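PDB 6AUF: beta-lactamase-like protein from Novosphingobium pentaromativorans US6-1, which probably acts as a zinc-dependent beta-lactamase of the B3-like group, using two bound zinc ions to hydrolyse the beta-lactam ring of antibiotics. Local coordinates for residues Asp99-Leu104 with Val170-Leu175; Gly51-Val56 with Trp192-Cys197; Thr182-Pro187 with Thr234-Ile239. All coordinates share one frame; numbering follows the deposited sequence.

Contact 1: residues Asp99-Leu104 with Val170-Leu175; sequences DVRWIL and VTLGRL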
ATOM      1  N   ASP A  99      15.063  -7.994  12.338  1.00102.39           N
ATOM      2  CA  ASP A  99      15.466  -8.648  11.103  1.00 98.41           C
ATOM      3  C   ASP A  99      14.930  -7.967   9.857  1.00 89.72           C
ATOM      4  O   ASP A  99      15.411  -8.268   8.761  1.00 92.24           O
ATOM      5  CB  ASP A  99      15.006 -10.108  11.095  1.00105.79           C
ATOM      6  CG  ASP A  99      15.727 -10.953  12.125  1.00116.99           C
ATOM      7  OD1 ASP A  99      16.951 -10.761  12.304  1.00121.38           O
ATOM      8  OD2 ASP A  99      15.062 -11.807  12.749  1.00112.68           O
ATOM      9  N   VAL A 100      13.940  -7.089   9.977  1.00 86.89           N
ATOM     10  CA  VAL A 100      13.434  -6.385   8.801  1.00 89.90           C
ATOM     11  C   VAL A 100      14.437  -5.299   8.422  1.00 88.89           C
ATOM     12  O   VAL A 100      14.758  -4.418   9.227  1.00 93.50           O
ATOM     13  CB  VAL A 100      12.033  -5.805   9.043  1.00 82.10           C
ATOM     14  CG1 VAL A 100      12.003  -4.991  10.295  1.00 83.49           C
ATOM     15  CG2 VAL A 100      11.609  -4.953   7.870  1.00 77.41           C
ATOM     16  N   ARG A 101      14.951  -5.378   7.200  1.00 83.03           N
ATOM     17  CA  ARG A 101      16.018  -4.495   6.764  1.00 87.55           C
ATOM     18  C   ARG A 101      15.526  -3.281   5.991  1.00 81.84           C
ATOM     19  O   ARG A 101      16.196  -2.245   6.010  1.00 84.94           O
ATOM     20  CB  ARG A 101      17.026  -5.279   5.915  1.00 90.60           C
ATOM     21  CG  ARG A 101      17.816  -6.292   6.739  1.00 93.11           C
ATOM     22  CD  ARG A 101      18.108  -5.694   8.109  1.00102.38           C
ATOM     23  NE  ARG A 101      19.013  -6.496   8.930  1.00118.24           N
ATOM     24  CZ  ARG A 101      19.262  -6.251  10.214  1.00124.95           C
ATOM     25  NH1 ARG A 101      18.666  -5.229  10.820  1.00124.75           N
ATOM     26  NH2 ARG A 101      20.099  -7.028  10.893  1.00129.02           N
ATOM     27  N   TRP A 102      14.371  -3.368   5.343  1.00 76.21           N
ATOM     28  CA  TRP A 102      13.821  -2.263   4.567  1.00 73.61           C
ATOM     29  C   TRP A 102      12.373  -2.021   4.957  1.00 81.96           C
ATOM     30  O   TRP A 102      11.623  -2.968   5.212  1.00 85.90           O
ATOM     31  CB  TRP A 102      13.897  -2.546   3.067  1.00 61.61           C
ATOM     32  CG  TRP A 102      15.298  -2.536   2.567  1.00 71.78           C
ATOM     33  CD1 TRP A 102      16.128  -3.606   2.431  1.00 73.67           C
ATOM     34  CD2 TRP A 102      16.050  -1.386   2.161  1.00 74.10           C
ATOM     35  NE1 TRP A 102      17.348  -3.198   1.962  1.00 76.72           N
ATOM     36  CE2 TRP A 102      17.331  -1.840   1.790  1.00 77.43           C
ATOM     37  CE3 TRP A 102      15.763  -0.015   2.074  1.00 71.15           C
ATOM     38  CZ2 TRP A 102      18.327  -0.975   1.329  1.00 79.92           C
ATOM     39  CZ3 TRP A 102      16.749   0.841   1.623  1.00 82.70           C
ATOM     40  CH2 TRP A 102      18.018   0.359   1.254  1.00 83.96           C
ATOM     41  N   ILE A 103      11.990  -0.750   5.009  1.00 72.71           N
ATOM     42  CA  ILE A 103      10.595  -0.356   5.138  1.00 70.78           C
ATOM     43  C   ILE A 103      10.227   0.413   3.877  1.00 69.04           C
ATOM     44  O   ILE A 103      10.917   1.370   3.502  1.00 64.44           O
ATOM     45  CB  ILE A 103      10.339   0.483   6.406  1.00 69.94           C
ATOM     46  CG1 ILE A 103      10.451  -0.376   7.660  1.00 61.41           C
ATOM     47  CG2 ILE A 103       8.963   1.105   6.382  1.00 68.08           C
ATOM     48  CD1 ILE A 103      10.677   0.447   8.896  1.00 63.46           C
ATOM     49  N   LEU A 104       9.174  -0.038   3.206  1.00 66.81           N
ATOM     50  CA  LEU A 104       8.662   0.569   1.989  1.00 61.18           C
ATOM     51  C   LEU A 104       7.275   1.129   2.271  1.00 67.09           C
ATOM     52  O   LEU A 104       6.704   0.917   3.347  1.00 65.36           O
ATOM     53  CB  LEU A 104       8.604  -0.448   0.845  1.00 54.49           C
ATOM     54  CG  LEU A 104       9.864  -1.290   0.655  1.00 57.21           C
ATOM     55  CD1 LEU A 104       9.610  -2.367  -0.381  1.00 58.68           C
ATOM     56  CD2 LEU A 104      11.065  -0.426   0.265  1.00 59.21           C
ATOM     57  N   VAL A 170      13.994  -3.236  -4.887  1.00 63.15           N
ATOM     58  CA  VAL A 170      14.571  -3.350  -3.556  1.00 65.43           C
ATOM     59  C   VAL A 170      14.980  -4.805  -3.363  1.00 71.08           C
ATOM     60  O   VAL A 170      14.140  -5.711  -3.434  1.00 71.75           O
ATOM     61  CB  VAL A 170      13.590  -2.898  -2.470  1.00 58.29           C
ATOM     62  CG1 VAL A 170      14.240  -3.024  -1.105  1.00 60.28           C
ATOM     63  CG2 VAL A 170      13.155  -1.476  -2.720  1.00 56.32           C
ATOM     64  N   THR A 171      16.273  -5.031  -3.152  1.00 65.95           N
ATOM     65  CA  THR A 171      16.815  -6.376  -3.031  1.00 75.34           C
ATOM     66  C   THR A 171      17.357  -6.607  -1.629  1.00 83.71           C
ATOM     67  O   THR A 171      18.102  -5.777  -1.096  1.00 89.98           O
ATOM     68  CB  THR A 171      17.920  -6.616  -4.044  1.00 76.27           C
ATOM     69  OG1 THR A 171      18.647  -5.395  -4.235  1.00 89.93           O
ATOM     70  CG2 THR A 171      17.320  -7.089  -5.351  1.00 62.56           C
ATOM     71  N   LEU A 172      16.991  -7.750  -1.052  1.00 79.72           N
ATOM     72  CA  LEU A 172      17.449  -8.182   0.268  1.00 74.92           C
ATOM     73  C   LEU A 172      17.750  -9.666   0.123  1.00 75.00           C
ATOM     74  O   LEU A 172      16.833 -10.491   0.140  1.00 73.07           O
ATOM     75  CB  LEU A 172      16.396  -7.926   1.340  1.00 69.85           C
ATOM     76  CG  LEU A 172      16.864  -8.206   2.760  1.00 85.02           C
ATOM     77  CD1 LEU A 172      18.240  -7.594   2.964  1.00 84.54           C
ATOM     78  CD2 LEU A 172      15.872  -7.660   3.774  1.00 90.23           C
ATOM     79  N   GLY A 173      19.020 -10.005  -0.038  1.00 81.38           N
ATOM     80  CA  GLY A 173      19.341 -11.382  -0.365  1.00 77.76           C
ATOM     81  C   GLY A 173      18.621 -11.776  -1.637  1.00 83.92           C
ATOM     82  O   GLY A 173      18.597 -11.029  -2.621  1.00 94.46           O
ATOM     83  N   ARG A 174      17.995 -12.945  -1.620  1.00 83.79           N
ATOM     84  CA  ARG A 174      17.254 -13.421  -2.781  1.00 81.04           C
ATOM     85  C   ARG A 174      15.884 -12.770  -2.909  1.00 76.61           C
ATOM     86  O   ARG A 174      15.178 -13.031  -3.889  1.00 76.22           O
ATOM     87  CB  ARG A 174      17.124 -14.940  -2.714  1.00 85.07           C
ATOM     88  CG  ARG A 174      18.466 -15.619  -2.497  1.00 92.35           C
ATOM     89  CD  ARG A 174      18.407 -16.669  -1.406  1.00101.16           C
ATOM     90  NE  ARG A 174      17.675 -17.857  -1.847  1.00109.29           N
ATOM     91  CZ  ARG A 174      17.530 -18.965  -1.127  1.00113.24           C
ATOM     92  NH1 ARG A 174      16.854 -19.987  -1.627  1.00114.56           N
ATOM     93  NH2 ARG A 174      18.058 -19.058   0.091  1.00115.27           N
ATOM     94  N   LEU A 175      15.495 -11.931  -1.953  1.00 77.37           N
ATOM     95  CA  LEU A 175      14.298 -11.121  -2.104  1.00 75.95           C
ATOM     96  C   LEU A 175      14.492 -10.084  -3.202  1.00 81.98           C
ATOM     97  O   LEU A 175      15.564  -9.484  -3.336  1.00 90.16           O
ATOM     98  CB  LEU A 175      13.966 -10.402  -0.803  1.00 80.81           C
ATOM     99  CG  LEU A 175      13.493 -11.211   0.384  1.00 82.06           C
ATOM    100  CD1 LEU A 175      13.004 -10.257   1.448  1.00 90.30           C
ATOM    101  CD2 LEU A 175      12.389 -12.111  -0.071  1.00 84.52           C
TER
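Val170 meets the indole of Trp102 in a CH-pi contact: its CG1 methyl sits over one face of the five-membered ring, 4.0 Å from the centroid and 15° off the normal. Placing that methyl opposite the backbone N (chi1 -179°) leaves the second branch of Val170 for a different neighbour, and CG2 packs on Leu104 CD2 at 3.8 Å as the two side chains run past each other in opposite senses. The other apolar contacts come from Leu172. Leu172 CD2 lies near the plane of the Trp102 ring, 4.3 Å from Trp102 CD1, and also reaches Arg101 CB at 3.4 Å. Arg101 gives only the aliphatic root of its chain to the contact, because a bend at chi2 takes the guanidinium away. Backbone polar groups pair within each sheet: Leu172 N and O both hydrogen-bond to Leu175 across a type II' turn, with Gly173 at its second position. Strand 100-104 makes backbone hydrogen bonds to His72, Leu74 and Gln126. The strand axes pass 8.4 Å apart at 164°, nearly antiparallel. Edge strand 169-172 of one sheet thus faces strand 100-104 of the other, at the margin of the sheet-on-sheet interface of the alpha-beta/beta-alpha sandwich of metallo-beta-lactamases.

Contact 2: residues Gly51-Val56 with Trp192-Cys197; sequences GNTWYV and WTWQAC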
ATOM      1  N   GLY A  51       3.438 -17.974   0.593  1.00 78.03           N
ATOM      2  CA  GLY A  51       4.868 -18.162   0.740  1.00 68.58           C
ATOM      3  C   GLY A  51       5.454 -17.318   1.853  1.00 69.20           C
ATOM      4  O   GLY A  51       5.036 -17.416   3.011  1.00 76.41           O
ATOM      5  N   ASN A  52       6.410 -16.461   1.500  1.00 67.48           N
ATOM      6  CA  ASN A  52       7.153 -15.630   2.441  1.00 72.47           C
ATOM      7  C   ASN A  52       6.443 -14.322   2.777  1.00 74.09           C
ATOM      8  O   ASN A  52       7.080 -13.412   3.334  1.00 75.84           O
ATOM      9  CB  ASN A  52       8.548 -15.329   1.880  1.00 76.70           C
ATOM     10  CG  ASN A  52       8.500 -14.501   0.583  1.00 84.06           C
ATOM     11  OD1 ASN A  52       7.425 -14.103   0.111  1.00 75.53           O
ATOM     12  ND2 ASN A  52       9.674 -14.226   0.017  1.00 85.27           N
ATOM     13  N   THR A  53       5.152 -14.204   2.465  1.00 67.38           N
ATOM     14  CA  THR A  53       4.434 -12.943   2.576  1.00 64.70           C
ATOM     15  C   THR A  53       3.307 -13.056   3.591  1.00 70.96           C
ATOM     16  O   THR A  53       2.517 -14.005   3.549  1.00 70.27           O
ATOM     17  CB  THR A  53       3.885 -12.514   1.213  1.00 61.37           C
ATOM     18  OG1 THR A  53       4.975 -12.432   0.295  1.00 61.56           O
ATOM     19  CG2 THR A  53       3.177 -11.180   1.319  1.00 56.02           C
ATOM     20  N   TRP A  54       3.200 -12.042   4.450  1.00 76.18           N
ATOM     21  CA  TRP A  54       2.353 -12.071   5.628  1.00 71.96           C
ATOM     22  C   TRP A  54       1.579 -10.767   5.769  1.00 78.61           C
ATOM     23  O   TRP A  54       2.128  -9.681   5.548  1.00 80.64           O
ATOM     24  CB  TRP A  54       3.210 -12.284   6.869  1.00 74.99           C
ATOM     25  CG  TRP A  54       4.146 -13.461   6.772  1.00 78.33           C
ATOM     26  CD1 TRP A  54       5.427 -13.452   6.325  1.00 77.07           C
ATOM     27  CD2 TRP A  54       3.861 -14.813   7.151  1.00 82.72           C
ATOM     28  NE1 TRP A  54       5.966 -14.715   6.395  1.00 84.59           N
ATOM     29  CE2 TRP A  54       5.024 -15.568   6.902  1.00 82.44           C
ATOM     30  CE3 TRP A  54       2.738 -15.454   7.690  1.00 77.01           C
ATOM     31  CZ2 TRP A  54       5.099 -16.926   7.166  1.00 82.58           C
ATOM     32  CZ3 TRP A  54       2.810 -16.806   7.944  1.00 78.70           C
ATOM     33  CH2 TRP A  54       3.980 -17.529   7.680  1.00 82.89           C
ATOM     34  N   TYR A  55       0.306 -10.875   6.149  1.00 75.80           N
ATOM     35  CA  TYR A  55      -0.448  -9.708   6.587  1.00 71.34           C
ATOM     36  C   TYR A  55      -0.165  -9.469   8.062  1.00 77.93           C
ATOM     37  O   TYR A  55      -0.300 -10.381   8.880  1.00 85.83           O
ATOM     38  CB  TYR A  55      -1.948  -9.897   6.364  1.00 62.34           C
ATOM     39  CG  TYR A  55      -2.752  -8.631   6.574  1.00 62.80           C
ATOM     40  CD1 TYR A  55      -3.236  -8.278   7.836  1.00 63.81           C
ATOM     41  CD2 TYR A  55      -3.022  -7.779   5.506  1.00 59.23           C
ATOM     42  CE1 TYR A  55      -3.978  -7.116   8.019  1.00 66.39           C
ATOM     43  CE2 TYR A  55      -3.755  -6.618   5.678  1.00 54.81           C
ATOM     44  CZ  TYR A  55      -4.227  -6.291   6.925  1.00 68.95           C
ATOM     45  OH  TYR A  55      -4.948  -5.133   7.060  1.00 68.15           O
ATOM     46  N   VAL A  56       0.236  -8.248   8.401  1.00 75.80           N
ATOM     47  CA  VAL A  56       0.635  -7.920   9.762  1.00 72.87           C
ATOM     48  C   VAL A  56       0.062  -6.564  10.136  1.00 73.25           C
ATOM     49  O   VAL A  56       0.470  -5.960  11.134  1.00 75.71           O
ATOM     50  CB  VAL A  56       2.167  -7.927   9.913  1.00 75.79           C
ATOM     51  CG1 VAL A  56       2.697  -9.351   9.956  1.00 75.57           C
ATOM     52  CG2 VAL A  56       2.806  -7.147   8.766  1.00 74.23           C
ATOM     53  N   TRP A 192       3.861  -2.338  -5.697  1.00 53.78           N
ATOM     54  CA  TRP A 192       4.966  -3.259  -5.516  1.00 48.59           C
ATOM     55  C   TRP A 192       4.599  -4.657  -6.000  1.00 55.22           C
ATOM     56  O   TRP A 192       3.435  -5.066  -5.955  1.00 60.00           O
ATOM     57  CB  TRP A 192       5.377  -3.297  -4.053  1.00 52.52           C
ATOM     58  CG  TRP A 192       5.962  -2.006  -3.560  1.00 54.81           C
ATOM     59  CD1 TRP A 192       5.284  -0.955  -3.011  1.00 52.07           C
ATOM     60  CD2 TRP A 192       7.347  -1.638  -3.550  1.00 53.16           C
ATOM     61  NE1 TRP A 192       6.160   0.044  -2.661  1.00 51.03           N
ATOM     62  CE2 TRP A 192       7.434  -0.351  -2.981  1.00 56.32           C
ATOM     63  CE3 TRP A 192       8.520  -2.263  -3.984  1.00 60.37           C
ATOM     64  CZ2 TRP A 192       8.651   0.321  -2.826  1.00 59.03           C
ATOM     65  CZ3 TRP A 192       9.734  -1.589  -3.832  1.00 60.35           C
ATOM     66  CH2 TRP A 192       9.786  -0.315  -3.255  1.00 57.44           C
ATOM     67  N   THR A 193       5.618  -5.404  -6.421  1.00 50.38           N
ATOM     68  CA  THR A 193       5.420  -6.670  -7.114  1.00 49.01           C
ATOM     69  C   THR A 193       6.580  -7.607  -6.783  1.00 58.20           C
ATOM     70  O   THR A 193       7.743  -7.183  -6.800  1.00 68.61           O
ATOM     71  CB  THR A 193       5.295  -6.393  -8.633  1.00 59.18           C
ATOM     72  OG1 THR A 193       4.009  -6.815  -9.102  1.00 62.12           O
ATOM     73  CG2 THR A 193       6.421  -7.027  -9.472  1.00 45.51           C
ATOM     74  N   TRP A 194       6.274  -8.867  -6.469  1.00 56.64           N
ATOM     75  CA  TRP A 194       7.322  -9.847  -6.173  1.00 60.79           C
ATOM     76  C   TRP A 194       6.741 -11.251  -6.255  1.00 60.22           C
ATOM     77  O   TRP A 194       5.523 -11.437  -6.270  1.00 61.19           O
ATOM     78  CB  TRP A 194       7.966  -9.622  -4.796  1.00 58.98           C
ATOM     79  CG  TRP A 194       7.039  -9.843  -3.623  1.00 54.63           C
ATOM     80  CD1 TRP A 194       6.923 -10.985  -2.860  1.00 59.81           C
ATOM     81  CD2 TRP A 194       6.122  -8.902  -3.069  1.00 51.93           C
ATOM     82  NE1 TRP A 194       5.980 -10.806  -1.867  1.00 57.17           N
ATOM     83  CE2 TRP A 194       5.472  -9.540  -1.970  1.00 58.34           C
ATOM     84  CE3 TRP A 194       5.773  -7.587  -3.390  1.00 50.65           C
ATOM     85  CZ2 TRP A 194       4.499  -8.901  -1.201  1.00 56.74           C
ATOM     86  CZ3 TRP A 194       4.803  -6.951  -2.620  1.00 54.06           C
ATOM     87  CH2 TRP A 194       4.179  -7.605  -1.542  1.00 55.15           C
ATOM     88  N   GLN A 195       7.631 -12.235  -6.327  1.00 63.09           N
ATOM     89  CA  GLN A 195       7.231 -13.632  -6.445  1.00 68.89           C
ATOM     90  C   GLN A 195       7.195 -14.325  -5.084  1.00 74.35           C
ATOM     91  O   GLN A 195       8.035 -14.072  -4.213  1.00 64.86           O
ATOM     92  CB  GLN A 195       8.171 -14.389  -7.382  1.00 58.80           C
ATOM     93  CG  GLN A 195       7.799 -15.853  -7.517  1.00 68.82           C
ATOM     94  CD  GLN A 195       8.665 -16.577  -8.521  1.00 71.52           C
ATOM     95  OE1 GLN A 195       8.248 -16.812  -9.648  1.00 71.62           O
ATOM     96  NE2 GLN A 195       9.879 -16.935  -8.118  1.00 65.05           N
ATOM     97  N   ALA A 196       6.202 -15.200  -4.909  1.00 78.13           N
ATOM     98  CA  ALA A 196       6.034 -15.991  -3.700  1.00 62.38           C
ATOM     99  C   ALA A 196       5.708 -17.429  -4.080  1.00 67.21           C
ATOM    100  O   ALA A 196       4.955 -17.679  -5.024  1.00 68.58           O
ATOM    101  CB  ALA A 196       4.934 -15.423  -2.808  1.00 61.24           C
ATOM    102  N   CYS A 197       6.283 -18.375  -3.349  1.00 73.87           N
ATOM    103  CA  CYS A 197       6.076 -19.783  -3.641  1.00 85.25           C
ATOM    104  C   CYS A 197       5.666 -20.508  -2.372  1.00 89.80           C
ATOM    105  O   CYS A 197       6.179 -20.219  -1.285  1.00 88.87           O
ATOM    106  CB  CYS A 197       7.333 -20.396  -4.243  1.00 85.59           C
ATOM    107  SG  CYS A 197       8.003 -19.396  -5.604  1.00 83.53           S
TER
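The indole N-H of Trp194 donates to the hydroxyl of Thr53, with Trp194 NE1 2.9 Å from Thr53 OG1. The bond is nearly straight (166°), and the oxygen lies practically in the ring plane, so it is met at the indole edge. Beside it, the methyl Thr53 CG2 packs on Trp194 CZ2 at 3.6 Å; one side chain thus holds the pyrrole side of the indole with its oxygen and touches the benzene side with its carbon. The same hydroxyl passes its own hydrogen on: Thr53 OG1 donates to Asn52 OD1 at 3.0 Å, with a C=O...donor angle of 151° and the donor tilted somewhat from the carbonyl plane. This relay fixes the rotation of the Thr53 hydroxyl and orients it to accept from Trp194. Asn52 turns inward with CG between its backbone N and carbonyl carbon (chi1 64°), which also carries OD1 to within 4.1 Å of the methyl Ala196 CB. Farther along, Gly51 brings backbone against backbone, its CA 3.2 Å from Cys197 O.

Around this core, Trp194 packs on Leu177 of strand 175-181, while Thr53, Trp194 and Ala196 all touch Ile206 of strand 203-208. Thr53 and Trp194 share Val66 of strand 64-66, and Cys197 is tied to Cys203 by a disulfide between the neighbouring antiparallel strands. The contact therefore lies between the two sheets, joining strand 53-55 and the loop before it to the C-terminal half of strand 190-197.

Contact 3: residues Thr182-Pro187 with Thr234-Ile239; sequences TPAHSP and TGLSRI. With ZN (zinc ion), chain C.
Thr182 and Ile239 cross at about a right angle, with Thr182 CB 3.8 Å from Ile239 CG1. The chi1 of Thr182 (58°) puts OG1 between the backbone N and the carbonyl carbon, where it hydrogen-bonds to Ser191 OG, and frees the methyl CG2 to lie on Ile239 CG1 and, obliquely, on Arg238 CB at 4.1 Å. From there the Arg238 chain runs extended; Thr234 CG2 lies over one face of its guanidinium, and NH1 hydrogen-bonds to Glu181 O. Next to this pair the loop meets the helix backbone itself: Pro183 CD rests 3.6 Å from Gly235 CA. An inverse gamma turn centred on Pro183 is closed by Ala184 N to Thr182 O at 2.8 Å. The turn brings the methyl of Ala184 round to face the helix, where CB packs on Leu236 CD2 at 3.8 Å. Past Ala184 the chain turns away from the helix, and His185 reaches the zinc ion with NE2 at 2.1 Å. Its ND1 hydrogen-bonds to Thr213 O, and His107 and His109 bind the same ion, giving the three-histidine zinc site of B3-like metallo-beta-lactamases, with one ligand on the loop seated against helix 226-241.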
ATOM      1  N   THR A 182       2.900   4.691  -9.635  1.00 35.36           N
ATOM      2  CA  THR A 182       1.498   4.474 -10.015  1.00 45.76           C
ATOM      3  C   THR A 182       0.648   5.626  -9.483  1.00 44.28           C
ATOM      4  O   THR A 182      -0.180   5.438  -8.587  1.00 53.37           O
ATOM      5  CB  THR A 182       0.992   3.120  -9.485  1.00 44.67           C
ATOM      6  OG1 THR A 182       1.135   3.064  -8.053  1.00 48.10           O
ATOM      7  CG2 THR A 182       1.799   1.988 -10.064  1.00 42.64           C
ATOM      8  N   PRO A 183       0.808   6.834 -10.031  1.00 51.03           N
ATOM      9  CA  PRO A 183       0.338   8.034  -9.319  1.00 49.78           C
ATOM     10  C   PRO A 183      -1.139   8.355  -9.496  1.00 51.20           C
ATOM     11  O   PRO A 183      -1.488   9.522  -9.713  1.00 42.45           O
ATOM     12  CB  PRO A 183       1.215   9.150  -9.914  1.00 40.87           C
ATOM     13  CG  PRO A 183       2.304   8.423 -10.686  1.00 50.51           C
ATOM     14  CD  PRO A 183       1.639   7.200 -11.187  1.00 49.48           C
ATOM     15  N   ALA A 184      -2.012   7.343  -9.378  1.00 46.53           N
ATOM     16  CA  ALA A 184      -3.441   7.570  -9.548  1.00 34.87           C
ATOM     17  C   ALA A 184      -4.051   8.261  -8.335  1.00 46.18           C
ATOM     18  O   ALA A 184      -4.864   9.177  -8.486  1.00 56.53           O
ATOM     19  CB  ALA A 184      -4.151   6.255  -9.838  1.00 34.42           C
ATOM     20  N   HIS A 185      -3.664   7.854  -7.129  1.00 44.78           N
ATOM     21  CA  HIS A 185      -4.351   8.306  -5.928  1.00 48.47           C
ATOM     22  C   HIS A 185      -3.668   9.511  -5.307  1.00 48.63           C
ATOM     23  O   HIS A 185      -4.342  10.368  -4.721  1.00 49.99           O
ATOM     24  CB  HIS A 185      -4.452   7.146  -4.915  1.00 41.26           C
ATOM     25  CG  HIS A 185      -4.763   7.583  -3.510  1.00 46.47           C
ATOM     26  ND1 HIS A 185      -6.041   7.869  -3.076  1.00 52.35           N
ATOM     27  CD2 HIS A 185      -3.953   7.807  -2.450  1.00 50.67           C
ATOM     28  CE1 HIS A 185      -6.007   8.242  -1.808  1.00 43.05           C
ATOM     29  NE2 HIS A 185      -4.752   8.211  -1.406  1.00 58.32           N
ATOM     30  N   SER A 186      -2.351   9.587  -5.433  1.00 50.46           N
ATOM     31  CA  SER A 186      -1.552  10.688  -4.923  1.00 48.24           C
ATOM     32  C   SER A 186      -0.330  10.829  -5.811  1.00 48.12           C
ATOM     33  O   SER A 186      -0.020   9.931  -6.605  1.00 55.78           O
ATOM     34  CB  SER A 186      -1.122  10.431  -3.480  1.00 53.11           C
ATOM     35  OG  SER A 186      -0.137   9.414  -3.472  1.00 55.41           O
ATOM     36  N   PRO A 187       0.409  11.930  -5.693  1.00 51.64           N
ATOM     37  CA  PRO A 187       1.616  12.059  -6.522  1.00 46.42           C
ATOM     38  C   PRO A 187       2.656  10.993  -6.241  1.00 48.59           C
ATOM     39  O   PRO A 187       3.317  10.522  -7.181  1.00 46.34           O
ATOM     40  CB  PRO A 187       2.118  13.467  -6.179  1.00 52.02           C
ATOM     41  CG  PRO A 187       0.867  14.210  -5.817  1.00 60.89           C
ATOM     42  CD  PRO A 187       0.035  13.208  -5.062  1.00 58.65           C
ATOM     43  N   THR A 234      -1.257   7.523 -16.258  1.00 42.46           N
ATOM     44  CA  THR A 234      -0.070   6.677 -16.196  1.00 45.26           C
ATOM     45  C   THR A 234      -0.197   5.641 -15.094  1.00 47.15           C
ATOM     46  O   THR A 234       0.158   4.475 -15.288  1.00 48.01           O
ATOM     47  CB  THR A 234       1.184   7.532 -15.965  1.00 47.86           C
ATOM     48  OG1 THR A 234       1.428   8.340 -17.117  1.00 47.14           O
ATOM     49  CG2 THR A 234       2.445   6.642 -15.678  1.00 42.41           C
ATOM     50  N   GLY A 235      -0.690   6.059 -13.926  1.00 46.84           N
ATOM     51  CA  GLY A 235      -0.793   5.149 -12.803  1.00 44.17           C
ATOM     52  C   GLY A 235      -1.814   4.052 -13.049  1.00 53.14           C
ATOM     53  O   GLY A 235      -1.555   2.875 -12.779  1.00 48.72           O
ATOM     54  N   LEU A 236      -2.993   4.426 -13.562  1.00 50.61           N
ATOM     55  CA  LEU A 236      -3.995   3.417 -13.887  1.00 49.22           C
ATOM     56  C   LEU A 236      -3.432   2.404 -14.869  1.00 55.44           C
ATOM     57  O   LEU A 236      -3.662   1.189 -14.743  1.00 51.20           O
ATOM     58  CB  LEU A 236      -5.238   4.073 -14.473  1.00 44.07           C
ATOM     59  CG  LEU A 236      -5.912   5.061 -13.542  1.00 51.45           C
ATOM     60  CD1 LEU A 236      -7.113   5.715 -14.227  1.00 45.64           C
ATOM     61  CD2 LEU A 236      -6.314   4.330 -12.283  1.00 41.03           C
ATOM     62  N   SER A 237      -2.676   2.890 -15.848  1.00 50.77           N
ATOM     63  CA  SER A 237      -2.158   2.004 -16.874  1.00 53.82           C
ATOM     64  C   SER A 237      -1.135   1.040 -16.290  1.00 51.44           C
ATOM     65  O   SER A 237      -1.156  -0.154 -16.602  1.00 52.64           O
ATOM     66  CB  SER A 237      -1.571   2.827 -18.023  1.00 44.49           C
ATOM     67  OG  SER A 237      -0.622   2.065 -18.748  1.00 58.87           O
ATOM     68  N   ARG A 238      -0.254   1.532 -15.419  1.00 41.16           N
ATOM     69  CA  ARG A 238       0.729   0.648 -14.798  1.00 54.38           C
ATOM     70  C   ARG A 238       0.080  -0.334 -13.822  1.00 55.24           C
ATOM     71  O   ARG A 238       0.472  -1.506 -13.763  1.00 56.19           O
ATOM     72  CB  ARG A 238       1.805   1.480 -14.105  1.00 47.59           C
ATOM     73  CG  ARG A 238       2.766   2.142 -15.134  1.00 47.39           C
ATOM     74  CD  ARG A 238       3.620   3.215 -14.509  1.00 41.25           C
ATOM     75  NE  ARG A 238       4.440   3.889 -15.502  1.00 51.52           N
ATOM     76  CZ  ARG A 238       5.231   4.927 -15.247  1.00 46.31           C
ATOM     77  NH1 ARG A 238       5.334   5.420 -14.026  1.00 41.73           N
ATOM     78  NH2 ARG A 238       5.923   5.468 -16.225  1.00 44.96           N
ATOM     79  N   ILE A 239      -0.900   0.125 -13.039  1.00 47.57           N
ATOM     80  CA  ILE A 239      -1.562  -0.761 -12.095  1.00 50.17           C
ATOM     81  C   ILE A 239      -2.192  -1.929 -12.841  1.00 57.67           C
ATOM     82  O   ILE A 239      -2.092  -3.093 -12.416  1.00 53.94           O
ATOM     83  CB  ILE A 239      -2.603   0.017 -11.266  1.00 45.34           C
ATOM     84  CG1 ILE A 239      -1.934   0.840 -10.178  1.00 41.99           C
ATOM     85  CG2 ILE A 239      -3.618  -0.939 -10.633  1.00 41.20           C
ATOM     86  CD1 ILE A 239      -2.909   1.772  -9.491  1.00 39.95           C
TER
HETATM   87 ZN    ZN C 402      -4.331   8.104   0.629  1.00 53.85          ZN

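Contacts 1 and 2 adjoin, with centres 12 Å apart, and both join the same two sheets. Trp192, toward the start of strand 190-197, lies against contact 1: Trp192 CH2 is 3.5 Å from Leu104 CD1, and Trp192 CZ3 is 3.6 Å from Val170 CG2. Leu175 CD2 also meets Asn52 ND2 at 3.4 Å. Contact 3 touches neither: its nearest atoms lie about 12 Å from contact 1 and about 6 Å from contact 2, with centres about 24 and 22 Å away. The chain still connects them, since loop 182-187 leads into strand 190-197. Contact 3 holds a zinc ligand; from contact 1, the Leu104 side chain lies about 11 Å from those of His107 and His112.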